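Local atomic coordinates of mandelate racemase/muconate lactonizing enzyme (Jannaschia sp., PDB entry 4J3Z), a protein that probably catalyses abstraction of a proton next to a carboxylate, as in other members of the enolase superfamily. Residues Glu235-Pro240 with Pro244-Val249; Glu261-Val266 with Thr270-His275; Leu25-Thr30 with His53-Val58; Arg64-Asp67 with Glu72-Ser75. All blocks are in the same frame, centred on the assembly; numbering follows the deposited sequence.

Interaction 1: Glu235-Pro240 with Pro244-Val249; sequences EEPIPP and PGLSEV
I238 meets three residues of P244-V249, and its side chain can be followed outward from CB. CB carries CG1 in the hindered place between the backbone N and the carbonyl carbon (chi1 65°), which directs this longer branch toward the N-terminal end of helix 246-252. CG1 lies 3.9 Å from CD2 of L246. Beyond it the chain is extended (chi2 161°), and the terminal CD1 presses on the bare backbone of G245, 3.5 Å from its C atom and 3.6 Å from its CA; with no side chain on the glycine, the methyl rests directly on the main chain. The other branch, CG2, runs beside the I238 backbone N to face CG2 of V249 at a looser 4.3 Å.

P237 contributes CG of its ring, which touches CD2 of L246 at 3.9 Å, the two side chains crossing at about a right angle, and is 4.4 Å from CG1 of V249. One methyl of L246 is thus shared by consecutive residues of the loop. The contact is buried and made by van der Waals packing: A219 of helix 216-226 also touches P237 and I238, while I257 of strand 257-259 packs on P237 and V249. Further along the loop, P239 and P240 pack on Q85 and T84 of a second subunit. The contact closes a short loop between strand 233-235 and helix 246-252, folding the loop against the N-terminal part of the helix it leads into, a beta-alpha unit of the modified TIM barrel characteristic of the enolase superfamily.

Interaction 2: Glu261-Val266 with Thr270-His275; sequences ERLTGV and TQALHH
The first turn of helix 266-274, in the barrel domain, brings V266 and T270 together through a doubly used carbonyl. V266 O accepts the ordinary helical bond from T270 N at 3.0 Å, with an N-H...O angle of 161°, and a second bond from the hydroxyl of the same residue, T270 OG1 to V266 O, at 2.7 Å. The T270 torsion explains the second bond: OG1 stands beside its own backbone N (chi1 -64°), hence close to the acceptor one turn back. The two donors come in from opposite faces of the carbonyl plane, each tilted out of it, and the hydroxyl makes the more bent approach, with a C=O...O angle of 136°. Two bonds therefore grip one oxygen, and the T270 hydroxyl hydrogen is spent within the helix.

Before the helix, G265 occupies the N-cap position with a positive phi. Upstream, the extended L263 side chain reaches across to the helix flank, where its CD1 touches CB of A272 at 4.0 Å; it also packs on E268 and F269. A272 lies against L246 as well, the leucine of the preceding barrel helix. T270 and V266 are backed by helix 290-302 through L299 and I296, and R262 bonds through its backbone O to R86 of a second subunit. The threonine hydroxyl, bonded four residues back, reinforces the first turn of helix 266-274, while the L263-A272 touch lays the preceding loop against its flank, in a beta-alpha connection of the enolase-type barrel.

Interaction 3: Leu25-Thr30 with His53-Val58; sequences LLVRVT and HVIHDV
I55 reaches L25 and V27 with two different branches, divided by its first torsion: at chi1 -60°, CG1 stands beside the backbone N while CG2 swings to the side of the carbonyl carbon. The longer branch then runs on extended, and its CD1 meets CD2 of L25 at 4.0 Å. The short branch serves the other strand residue, CG2 of I55 lying 4.0 Å from CG1 of V27. The valine offers that methyl because its torsion (chi1 -51°) sets CG1 beside its own backbone N. Both pairs pass each other at a slant, so the isoleucine straddles two strand residues that point the same way.

The backbones stay well apart, with the CA atoms of V27 and I55 8.8 Å from each other, and the two segments meet through methyl groups of L25, V27 and I55. Helix 89-109 completes this small core: A94 packs on I55, and L98 on V27. On the other face of the strand, L26 and R28 turn to L369 of the C-terminal part of the chain. The far side of helix 48-62 belongs to the assembly, for D57 bonds to the backbone of G47 and H53 stacks on H53, both of a second subunit. A helix laid over the central strand of a three-stranded antiparallel sheet is the plan of the N-terminal alpha+beta capping domain in the mandelate racemase and muconate lactonizing enzymes.

Interaction 4: Arg64-Asp67 with Glu72-Ser75; sequences RGED and ELMS
The aliphatic part of E66 overlaps the thioether of M74, the two side chains sliding past each other in opposite directions. The sulfur sits by two carbons at once: M74 SD is 4.1 Å from both CB and CG of E66, and CG of M74 is 4.2 Å from E66 CG. This overlap closes the loop between helices 48-62 and 71-80, a helix-loop-helix connection of the N-terminal capping domain.

A bend at the second torsion of E66 (chi2 62°) turns the carboxylate off the line of CB and CG, away from the sulfur. OE1 forms a salt bridge with R77, one turn beyond M74 on helix 71-80, and OE2 of E66 lies 4.4 Å from CD2 of L73. One residue thus gives the helix an apolar stem and a charged end. Next in the loop, D67 folds its OD1 back to the backbone N of A69, an Asx turn just before helix 71-80, while the loop is also held to the N-terminal strand through backbone bonds of G65 and E66 with L4 and a salt bridge from R64 to D5.

M74 is buried, with F95 and C102 of helix 89-109 also packing on it. The methionine is bent at its last torsion (chi3 -70°), and its CE methyl lies 4.2 Å from the backbone O of D67.

How the interactions relate
From the N terminus, interaction 3 comes first and spans the longest separation, joining the central strand of the small sheet to helix 48-62. The chain leaves that helix into the loop of interaction 4, which closes on helix 71-80; their nearest atoms are about 6 Å apart, and both build the capping domain. Interactions 1 and 2 follow in the barrel, each closing a loop after a strand onto the next helix. None nests or crosses another. The two barrel contacts touch directly: E236 forms a salt bridge with R262, and H275 packs on P244 and S247. Nearest atoms of interactions 2 and 4 are about 8 Å apart, where barrel and capping domain come near each other.

Interaction 1: Glu235-Pro240 with Pro244-Val249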
loop_
_atom_site.group_PDB
_atom_site.type_symbol
_atom_site.label_atom_id
_atom_site.label_comp_id
_atom_site.label_asym_id
_atom_site.label_seq_id
_atom_site.Cartn_x
_atom_site.Cartn_y
_atom_site.Cartn_z
ATOM N N GLU D 235 -1.618 13.275 -23.560
ATOM C CA GLU D 235 -2.878 12.600 -23.743
ATOM C C GLU D 235 -2.689 11.232 -24.338
ATOM O O GLU D 235 -2.008 11.080 -25.275
ATOM C CB GLU D 235 -3.819 13.486 -24.547
ATOM C CG GLU D 235 -4.845 12.780 -25.381
ATOM C CD GLU D 235 -5.491 13.653 -26.404
ATOM O OE1 GLU D 235 -4.991 14.730 -26.642
ATOM O OE2 GLU D 235 -6.499 13.234 -26.962
ATOM N N GLU D 236 -3.317 10.248 -23.730
ATOM C CA GLU D 236 -3.383 8.875 -24.231
ATOM C C GLU D 236 -2.034 8.296 -24.531
ATOM O O GLU D 236 -1.730 7.935 -25.624
ATOM C CB GLU D 236 -4.383 8.698 -25.396
ATOM C CG GLU D 236 -5.847 8.641 -25.001
ATOM C CD GLU D 236 -6.662 7.719 -25.865
ATOM O OE1 GLU D 236 -6.514 7.795 -27.072
ATOM O OE2 GLU D 236 -7.430 6.907 -25.368
ATOM N N PRO D 237 -1.217 8.286 -23.512
ATOM C CA PRO D 237 0.173 7.870 -23.640
ATOM C C PRO D 237 0.320 6.389 -23.966
ATOM O O PRO D 237 1.241 5.986 -24.697
ATOM C CB PRO D 237 0.749 8.129 -22.240
ATOM C CG PRO D 237 -0.414 8.073 -21.322
ATOM C CD PRO D 237 -1.573 8.610 -22.115
ATOM N N ILE D 238 -0.572 5.585 -23.396
ATOM C CA ILE D 238 -0.479 4.137 -23.499
ATOM C C ILE D 238 -1.842 3.575 -23.918
ATOM O O ILE D 238 -2.851 4.265 -23.773
ATOM C CB ILE D 238 0.028 3.512 -22.178
ATOM C CG1 ILE D 238 -0.967 3.735 -21.043
ATOM C CG2 ILE D 238 1.396 4.072 -21.798
ATOM C CD1 ILE D 238 -0.759 2.782 -19.892
ATOM N N PRO D 239 -1.876 2.341 -24.468
ATOM C CA PRO D 239 -3.157 1.819 -24.946
ATOM C C PRO D 239 -4.213 1.854 -23.844
ATOM O O PRO D 239 -3.882 1.627 -22.675
ATOM C CB PRO D 239 -2.838 0.367 -25.334
ATOM C CG PRO D 239 -1.370 0.316 -25.531
ATOM C CD PRO D 239 -0.779 1.359 -24.621
ATOM N N PRO D 240 -5.480 2.143 -24.210
ATOM C CA PRO D 240 -6.572 2.313 -23.247
ATOM C C PRO D 240 -6.923 1.046 -22.469
ATOM O O PRO D 240 -7.671 1.125 -21.480
ATOM C CB PRO D 240 -7.756 2.720 -24.128
ATOM C CG PRO D 240 -7.442 2.146 -25.460
ATOM C CD PRO D 240 -5.953 2.277 -25.601
ATOM N N PRO D 244 -3.976 0.395 -15.508
ATOM C CA PRO D 244 -3.015 0.328 -14.400
ATOM C C PRO D 244 -1.632 0.833 -14.784
ATOM O O PRO D 244 -0.779 0.966 -13.921
ATOM C CB PRO D 244 -2.959 -1.173 -14.057
ATOM C CG PRO D 244 -4.248 -1.730 -14.573
ATOM C CD PRO D 244 -4.538 -0.935 -15.815
ATOM N N GLY D 245 -1.415 1.102 -16.063
ATOM C CA GLY D 245 -0.125 1.590 -16.536
ATOM C C GLY D 245 -0.003 3.100 -16.527
ATOM O O GLY D 245 1.078 3.635 -16.764
ATOM N N LEU D 246 -1.114 3.787 -16.264
ATOM C CA LEU D 246 -1.098 5.245 -16.153
ATOM C C LEU D 246 -0.296 5.700 -14.949
ATOM O O LEU D 246 0.443 6.686 -15.030
ATOM C CB LEU D 246 -2.510 5.820 -16.080
ATOM C CG LEU D 246 -3.321 5.793 -17.375
ATOM C CD1 LEU D 246 -4.646 6.505 -17.201
ATOM C CD2 LEU D 246 -2.547 6.348 -18.554
ATOM N N SER D 247 -0.447 4.962 -13.851
ATOM C CA SER D 247 0.235 5.211 -12.575
ATOM C C SER D 247 1.745 5.449 -12.688
ATOM O O SER D 247 2.236 6.443 -12.189
ATOM C CB SER D 247 -0.060 4.057 -11.595
ATOM O OG SER D 247 0.340 4.376 -10.277
ATOM N N GLU D 248 2.466 4.538 -13.338
ATOM C CA GLU D 248 3.930 4.643 -13.504
ATOM C C GLU D 248 4.360 5.827 -14.385
ATOM O O GLU D 248 5.431 6.411 -14.181
ATOM C CB GLU D 248 4.517 3.329 -14.049
ATOM C CG GLU D 248 4.016 2.924 -15.435
ATOM C CD GLU D 248 4.125 1.426 -15.705
ATOM O OE1 GLU D 248 3.087 0.728 -15.627
ATOM O OE2 GLU D 248 5.242 0.939 -15.998
ATOM N N VAL D 249 3.524 6.158 -15.363
ATOM C CA VAL D 249 3.769 7.250 -16.293
ATOM C C VAL D 249 3.536 8.588 -15.585
ATOM O O VAL D 249 4.369 9.506 -15.673
ATOM C CB VAL D 249 2.834 7.126 -17.522
ATOM C CG1 VAL D 249 2.776 8.418 -18.321
ATOM C CG2 VAL D 249 3.249 5.956 -18.401
#

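Interaction 2: Glu261-Val266 with Thr270-His275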
loop_
_atom_site.group_PDB
_atom_site.type_symbol
_atom_site.label_atom_id
_atom_site.label_comp_id
_atom_site.label_asym_id
_atom_site.label_seq_id
_atom_site.Cartn_x
_atom_site.Cartn_y
_atom_site.Cartn_z
ATOM N N GLU D 261 -10.880 9.089 -24.096
ATOM C CA GLU D 261 -11.677 9.147 -25.333
ATOM C C GLU D 261 -12.112 7.760 -25.792
ATOM O O GLU D 261 -13.151 7.611 -26.443
ATOM C CB GLU D 261 -10.943 9.889 -26.461
ATOM C CG GLU D 261 -10.085 9.019 -27.365
ATOM C CD GLU D 261 -10.014 9.544 -28.788
ATOM O OE1 GLU D 261 -9.223 10.481 -29.040
ATOM O OE2 GLU D 261 -10.740 9.006 -29.663
ATOM N N ARG D 262 -11.326 6.747 -25.425
ATOM C CA ARG D 262 -11.643 5.372 -25.791
ATOM C C ARG D 262 -12.280 4.608 -24.622
ATOM O O ARG D 262 -12.571 3.409 -24.725
ATOM C CB ARG D 262 -10.410 4.675 -26.378
ATOM C CG ARG D 262 -10.057 5.194 -27.773
ATOM C CD ARG D 262 -8.890 4.456 -28.416
ATOM N NE ARG D 262 -7.608 5.006 -27.987
ATOM C CZ ARG D 262 -6.412 4.526 -28.322
ATOM N NH1 ARG D 262 -6.298 3.458 -29.107
ATOM N NH2 ARG D 262 -5.319 5.118 -27.855
ATOM N N LEU D 263 -12.529 5.326 -23.524
ATOM C CA LEU D 263 -13.187 4.747 -22.355
ATOM C C LEU D 263 -14.700 4.950 -22.374
ATOM O O LEU D 263 -15.198 5.955 -22.877
ATOM C CB LEU D 263 -12.597 5.306 -21.053
ATOM C CG LEU D 263 -11.099 5.123 -20.773
ATOM C CD1 LEU D 263 -10.756 5.744 -19.426
ATOM C CD2 LEU D 263 -10.698 3.653 -20.793
ATOM N N THR D 264 -15.418 3.974 -21.825
ATOM C CA THR D 264 -16.866 4.025 -21.741
ATOM C C THR D 264 -17.320 3.620 -20.342
ATOM O O THR D 264 -16.729 2.736 -19.721
ATOM C CB THR D 264 -17.534 3.152 -22.835
ATOM O OG1 THR D 264 -18.927 3.452 -22.903
ATOM C CG2 THR D 264 -17.355 1.658 -22.586
ATOM N N GLY D 265 -18.358 4.278 -19.840
ATOM C CA GLY D 265 -18.889 3.939 -18.528
ATOM C C GLY D 265 -18.085 4.565 -17.406
ATOM O O GLY D 265 -16.856 4.460 -17.363
ATOM N N VAL D 266 -18.796 5.215 -16.493
ATOM C CA VAL D 266 -18.188 5.976 -15.404
ATOM C C VAL D 266 -17.221 5.132 -14.563
ATOM O O VAL D 266 -16.255 5.665 -14.011
ATOM C CB VAL D 266 -19.281 6.682 -14.543
ATOM C CG1 VAL D 266 -19.928 5.728 -13.539
ATOM C CG2 VAL D 266 -18.725 7.913 -13.842
ATOM N N THR D 270 -13.317 6.053 -13.686
ATOM C CA THR D 270 -12.932 5.873 -12.271
ATOM C C THR D 270 -11.558 5.209 -12.143
ATOM O O THR D 270 -10.678 5.699 -11.427
ATOM C CB THR D 270 -13.984 5.022 -11.516
ATOM O OG1 THR D 270 -15.238 5.715 -11.492
ATOM C CG2 THR D 270 -13.546 4.714 -10.085
ATOM N N GLN D 271 -11.380 4.098 -12.849
ATOM C CA GLN D 271 -10.090 3.394 -12.890
ATOM C C GLN D 271 -8.938 4.257 -13.421
ATOM O O GLN D 271 -7.808 4.118 -12.976
ATOM C CB GLN D 271 -10.219 2.096 -13.691
ATOM C CG GLN D 271 -10.641 0.901 -12.840
ATOM C CD GLN D 271 -11.681 0.012 -13.506
ATOM O OE1 GLN D 271 -12.729 -0.267 -12.917
ATOM N NE2 GLN D 271 -11.398 -0.448 -14.736
ATOM N N ALA D 272 -9.223 5.145 -14.367
ATOM C CA ALA D 272 -8.204 6.063 -14.893
ATOM C C ALA D 272 -7.890 7.153 -13.873
ATOM O O ALA D 272 -6.781 7.691 -13.834
ATOM C CB ALA D 272 -8.656 6.683 -16.210
ATOM N N LEU D 273 -8.884 7.484 -13.054
ATOM C CA LEU D 273 -8.705 8.461 -11.985
ATOM C C LEU D 273 -7.911 7.868 -10.828
ATOM O O LEU D 273 -7.078 8.549 -10.223
ATOM C CB LEU D 273 -10.054 8.989 -11.513
ATOM C CG LEU D 273 -10.763 9.957 -12.466
ATOM C CD1 LEU D 273 -12.161 10.247 -11.954
ATOM C CD2 LEU D 273 -9.984 11.253 -12.659
ATOM N N HIS D 274 -8.167 6.598 -10.532
ATOM C CA HIS D 274 -7.428 5.926 -9.472
ATOM C C HIS D 274 -5.973 5.682 -9.855
ATOM O O HIS D 274 -5.117 5.510 -8.972
ATOM C CB HIS D 274 -8.112 4.626 -9.051
ATOM C CG HIS D 274 -9.013 4.782 -7.864
ATOM N ND1 HIS D 274 -10.271 4.219 -7.802
ATOM C CD2 HIS D 274 -8.837 5.437 -6.694
ATOM C CE1 HIS D 274 -10.831 4.525 -6.645
ATOM N NE2 HIS D 274 -9.982 5.263 -5.954
ATOM N N HIS D 275 -5.680 5.714 -11.157
ATOM C CA HIS D 275 -4.336 5.417 -11.622
ATOM C C HIS D 275 -3.516 6.628 -12.042
ATOM O O HIS D 275 -2.393 6.475 -12.525
ATOM C CB HIS D 275 -4.360 4.341 -12.717
ATOM C CG HIS D 275 -4.435 2.944 -12.184
ATOM N ND1 HIS D 275 -5.495 2.102 -12.450
ATOM C CD2 HIS D 275 -3.589 2.246 -11.388
ATOM C CE1 HIS D 275 -5.292 0.942 -11.850
ATOM N NE2 HIS D 275 -4.144 1.004 -11.197
#

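Interaction 3: Leu25-Thr30 with His53-Val58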
loop_
_atom_site.group_PDB
_atom_site.type_symbol
_atom_site.label_atom_id
_atom_site.label_comp_id
_atom_site.label_asym_id
_atom_site.label_seq_id
_atom_site.Cartn_x
_atom_site.Cartn_y
_atom_site.Cartn_z
ATOM N N LEU D 25 -22.144 9.284 -37.322
ATOM C CA LEU D 25 -23.365 8.519 -37.116
ATOM C C LEU D 25 -24.369 9.306 -36.291
ATOM O O LEU D 25 -24.267 9.381 -35.056
ATOM C CB LEU D 25 -23.052 7.188 -36.421
ATOM C CG LEU D 25 -22.655 5.987 -37.270
ATOM C CD1 LEU D 25 -21.627 5.134 -36.530
ATOM C CD2 LEU D 25 -23.888 5.176 -37.626
ATOM N N LEU D 26 -25.356 9.877 -36.974
ATOM C CA LEU D 26 -26.346 10.728 -36.310
ATOM C C LEU D 26 -27.693 10.032 -36.178
ATOM O O LEU D 26 -28.124 9.336 -37.096
ATOM C CB LEU D 26 -26.518 12.044 -37.064
ATOM C CG LEU D 26 -25.297 12.844 -37.518
ATOM C CD1 LEU D 26 -25.753 14.208 -38.016
ATOM C CD2 LEU D 26 -24.258 12.997 -36.411
ATOM N N VAL D 27 -28.339 10.229 -35.027
ATOM C CA VAL D 27 -29.682 9.711 -34.762
ATOM C C VAL D 27 -30.679 10.860 -34.531
ATOM O O VAL D 27 -30.348 11.868 -33.902
ATOM C CB VAL D 27 -29.707 8.721 -33.563
ATOM C CG1 VAL D 27 -28.639 7.640 -33.713
ATOM C CG2 VAL D 27 -29.564 9.438 -32.223
ATOM N N ARG D 28 -31.887 10.713 -35.062
ATOM C CA ARG D 28 -32.965 11.667 -34.798
ATOM C C ARG D 28 -34.207 10.928 -34.305
ATOM O O ARG D 28 -34.886 10.263 -35.085
ATOM C CB ARG D 28 -33.289 12.481 -36.052
ATOM C CG ARG D 28 -34.350 13.551 -35.850
ATOM C CD ARG D 28 -35.103 13.769 -37.148
ATOM N NE ARG D 28 -34.642 14.961 -37.839
ATOM C CZ ARG D 28 -34.504 15.081 -39.156
ATOM N NH1 ARG D 28 -34.771 14.056 -39.963
ATOM N NH2 ARG D 28 -34.079 16.238 -39.663
ATOM N N VAL D 29 -34.472 11.033 -33.002
ATOM C CA VAL D 29 -35.619 10.382 -32.361
ATOM C C VAL D 29 -36.835 11.313 -32.345
ATOM O O VAL D 29 -36.715 12.469 -31.938
ATOM C CB VAL D 29 -35.287 9.959 -30.908
ATOM C CG1 VAL D 29 -36.509 9.363 -30.213
ATOM C CG2 VAL D 29 -34.132 8.968 -30.881
ATOM N N THR D 30 -37.995 10.796 -32.771
ATOM C CA THR D 30 -39.283 11.506 -32.682
ATOM C C THR D 30 -40.175 10.905 -31.586
ATOM O O THR D 30 -40.224 9.682 -31.407
ATOM C CB THR D 30 -40.058 11.467 -34.027
ATOM O OG1 THR D 30 -39.281 12.086 -35.051
ATOM C CG2 THR D 30 -41.401 12.207 -33.935
ATOM N N HIS D 53 -27.869 -1.602 -37.208
ATOM C CA HIS D 53 -28.635 -2.698 -36.621
ATOM C C HIS D 53 -28.433 -2.787 -35.112
ATOM O O HIS D 53 -29.349 -3.165 -34.391
ATOM C CB HIS D 53 -28.307 -4.020 -37.307
ATOM C CG HIS D 53 -28.613 -4.024 -38.772
ATOM N ND1 HIS D 53 -27.635 -3.920 -39.743
ATOM C CD2 HIS D 53 -29.787 -4.137 -39.434
ATOM C CE1 HIS D 53 -28.199 -3.958 -40.937
ATOM N NE2 HIS D 53 -29.505 -4.082 -40.777
ATOM N N VAL D 54 -27.244 -2.414 -34.633
ATOM C CA VAL D 54 -27.008 -2.277 -33.191
ATOM C C VAL D 54 -27.837 -1.126 -32.586
ATOM O O VAL D 54 -28.497 -1.308 -31.555
ATOM C CB VAL D 54 -25.511 -2.086 -32.866
ATOM C CG1 VAL D 54 -25.331 -1.464 -31.482
ATOM C CG2 VAL D 54 -24.766 -3.410 -32.962
ATOM N N ILE D 55 -27.804 0.043 -33.236
ATOM C CA ILE D 55 -28.489 1.251 -32.734
ATOM C C ILE D 55 -29.996 1.063 -32.772
ATOM O O ILE D 55 -30.692 1.415 -31.820
ATOM C CB ILE D 55 -28.091 2.539 -33.507
ATOM C CG1 ILE D 55 -26.590 2.809 -33.396
ATOM C CG2 ILE D 55 -28.845 3.744 -32.971
ATOM C CD1 ILE D 55 -25.985 3.551 -34.584
ATOM N N HIS D 56 -30.504 0.497 -33.861
ATOM C CA HIS D 56 -31.929 0.133 -33.913
ATOM C C HIS D 56 -32.305 -0.926 -32.869
ATOM O O HIS D 56 -33.417 -0.913 -32.351
ATOM C CB HIS D 56 -32.331 -0.342 -35.311
ATOM C CG HIS D 56 -32.940 0.728 -36.166
ATOM N ND1 HIS D 56 -32.283 1.284 -37.244
ATOM C CD2 HIS D 56 -34.131 1.366 -36.081
ATOM C CE1 HIS D 56 -33.054 2.202 -37.802
ATOM N NE2 HIS D 56 -34.182 2.270 -37.116
ATOM N N ASP D 57 -31.381 -1.834 -32.563
ATOM C CA ASP D 57 -31.608 -2.860 -31.530
ATOM C C ASP D 57 -31.770 -2.224 -30.145
ATOM O O ASP D 57 -32.749 -2.511 -29.453
ATOM C CB ASP D 57 -30.471 -3.894 -31.536
ATOM C CG ASP D 57 -30.842 -5.197 -30.843
ATOM O OD1 ASP D 57 -31.041 -5.187 -29.606
ATOM O OD2 ASP D 57 -30.912 -6.243 -31.536
ATOM N N VAL D 58 -30.826 -1.347 -29.771
ATOM C CA VAL D 58 -30.788 -0.701 -28.442
ATOM C C VAL D 58 -32.033 0.159 -28.179
ATOM O O VAL D 58 -32.627 0.102 -27.095
ATOM C CB VAL D 58 -29.486 0.135 -28.253
ATOM C CG1 VAL D 58 -29.537 1.012 -27.005
ATOM C CG2 VAL D 58 -28.252 -0.768 -28.213
#

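Interaction 4: Arg64-Asp67 with Glu72-Ser75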
loop_
_atom_site.group_PDB
_atom_site.type_symbol
_atom_site.label_atom_id
_atom_site.label_comp_id
_atom_site.label_asym_id
_atom_site.label_seq_id
_atom_site.Cartn_x
_atom_site.Cartn_y
_atom_site.Cartn_z
ATOM N N ARG D 64 -37.986 2.720 -26.817
ATOM C CA ARG D 64 -39.318 2.999 -27.346
ATOM C C ARG D 64 -40.384 2.861 -26.249
ATOM O O ARG D 64 -40.306 1.958 -25.411
ATOM C CB ARG D 64 -39.622 2.054 -28.505
ATOM C CG ARG D 64 -40.788 2.508 -29.347
ATOM C CD ARG D 64 -40.943 1.691 -30.611
ATOM N NE ARG D 64 -42.154 2.134 -31.286
ATOM C CZ ARG D 64 -43.292 1.451 -31.360
ATOM N NH1 ARG D 64 -43.395 0.243 -30.832
ATOM N NH2 ARG D 64 -44.323 1.979 -32.006
ATOM N N GLY D 65 -41.374 3.749 -26.263
ATOM C CA GLY D 65 -42.462 3.729 -25.285
ATOM C C GLY D 65 -42.082 4.251 -23.907
ATOM O O GLY D 65 -42.719 3.903 -22.905
ATOM N N GLU D 66 -41.056 5.101 -23.846
ATOM C CA GLU D 66 -40.551 5.571 -22.559
ATOM C C GLU D 66 -40.451 7.086 -22.454
ATOM O O GLU D 66 -39.990 7.764 -23.377
ATOM C CB GLU D 66 -39.195 4.921 -22.243
ATOM C CG GLU D 66 -38.804 4.953 -20.773
ATOM C CD GLU D 66 -39.762 4.182 -19.873
ATOM O OE1 GLU D 66 -39.927 2.954 -20.055
ATOM O OE2 GLU D 66 -40.349 4.808 -18.969
ATOM N N ASP D 67 -40.911 7.602 -21.318
ATOM C CA ASP D 67 -40.717 8.993 -20.935
ATOM C C ASP D 67 -39.214 9.290 -20.986
ATOM O O ASP D 67 -38.431 8.705 -20.225
ATOM C CB ASP D 67 -41.286 9.214 -19.529
ATOM C CG ASP D 67 -41.145 10.640 -19.037
ATOM O OD1 ASP D 67 -40.434 11.455 -19.664
ATOM O OD2 ASP D 67 -41.748 10.948 -17.991
ATOM N N GLU D 72 -31.777 7.646 -16.144
ATOM C CA GLU D 72 -31.193 6.579 -15.314
ATOM C C GLU D 72 -31.740 5.209 -15.698
ATOM O O GLU D 72 -30.965 4.269 -15.888
ATOM C CB GLU D 72 -31.434 6.828 -13.824
ATOM C CG GLU D 72 -30.864 8.124 -13.282
ATOM C CD GLU D 72 -29.452 7.999 -12.735
ATOM O OE1 GLU D 72 -28.933 6.864 -12.620
ATOM O OE2 GLU D 72 -28.869 9.052 -12.392
ATOM N N LEU D 73 -33.064 5.116 -15.833
ATOM C CA LEU D 73 -33.740 3.864 -16.199
ATOM C C LEU D 73 -33.235 3.237 -17.502
ATOM O O LEU D 73 -32.850 2.075 -17.521
ATOM C CB LEU D 73 -35.275 4.032 -16.223
ATOM C CG LEU D 73 -36.070 2.713 -16.185
ATOM C CD1 LEU D 73 -35.556 1.770 -15.104
ATOM C CD2 LEU D 73 -37.569 2.954 -16.042
ATOM N N MET D 74 -33.239 4.004 -18.585
ATOM C CA MET D 74 -32.797 3.483 -19.878
ATOM C C MET D 74 -31.300 3.164 -19.900
ATOM O O MET D 74 -30.891 2.126 -20.428
ATOM C CB MET D 74 -33.190 4.429 -20.996
ATOM C CG MET D 74 -34.693 4.506 -21.200
ATOM S SD MET D 74 -35.153 5.650 -22.510
ATOM C CE MET D 74 -34.761 7.248 -21.783
ATOM N N SER D 75 -30.492 4.035 -19.296
ATOM C CA SER D 75 -29.046 3.798 -19.181
ATOM C C SER D 75 -28.732 2.469 -18.490
ATOM O O SER D 75 -27.942 1.677 -19.008
ATOM C CB SER D 75 -28.350 4.961 -18.470
ATOM O OG SER D 75 -27.012 4.623 -18.147
#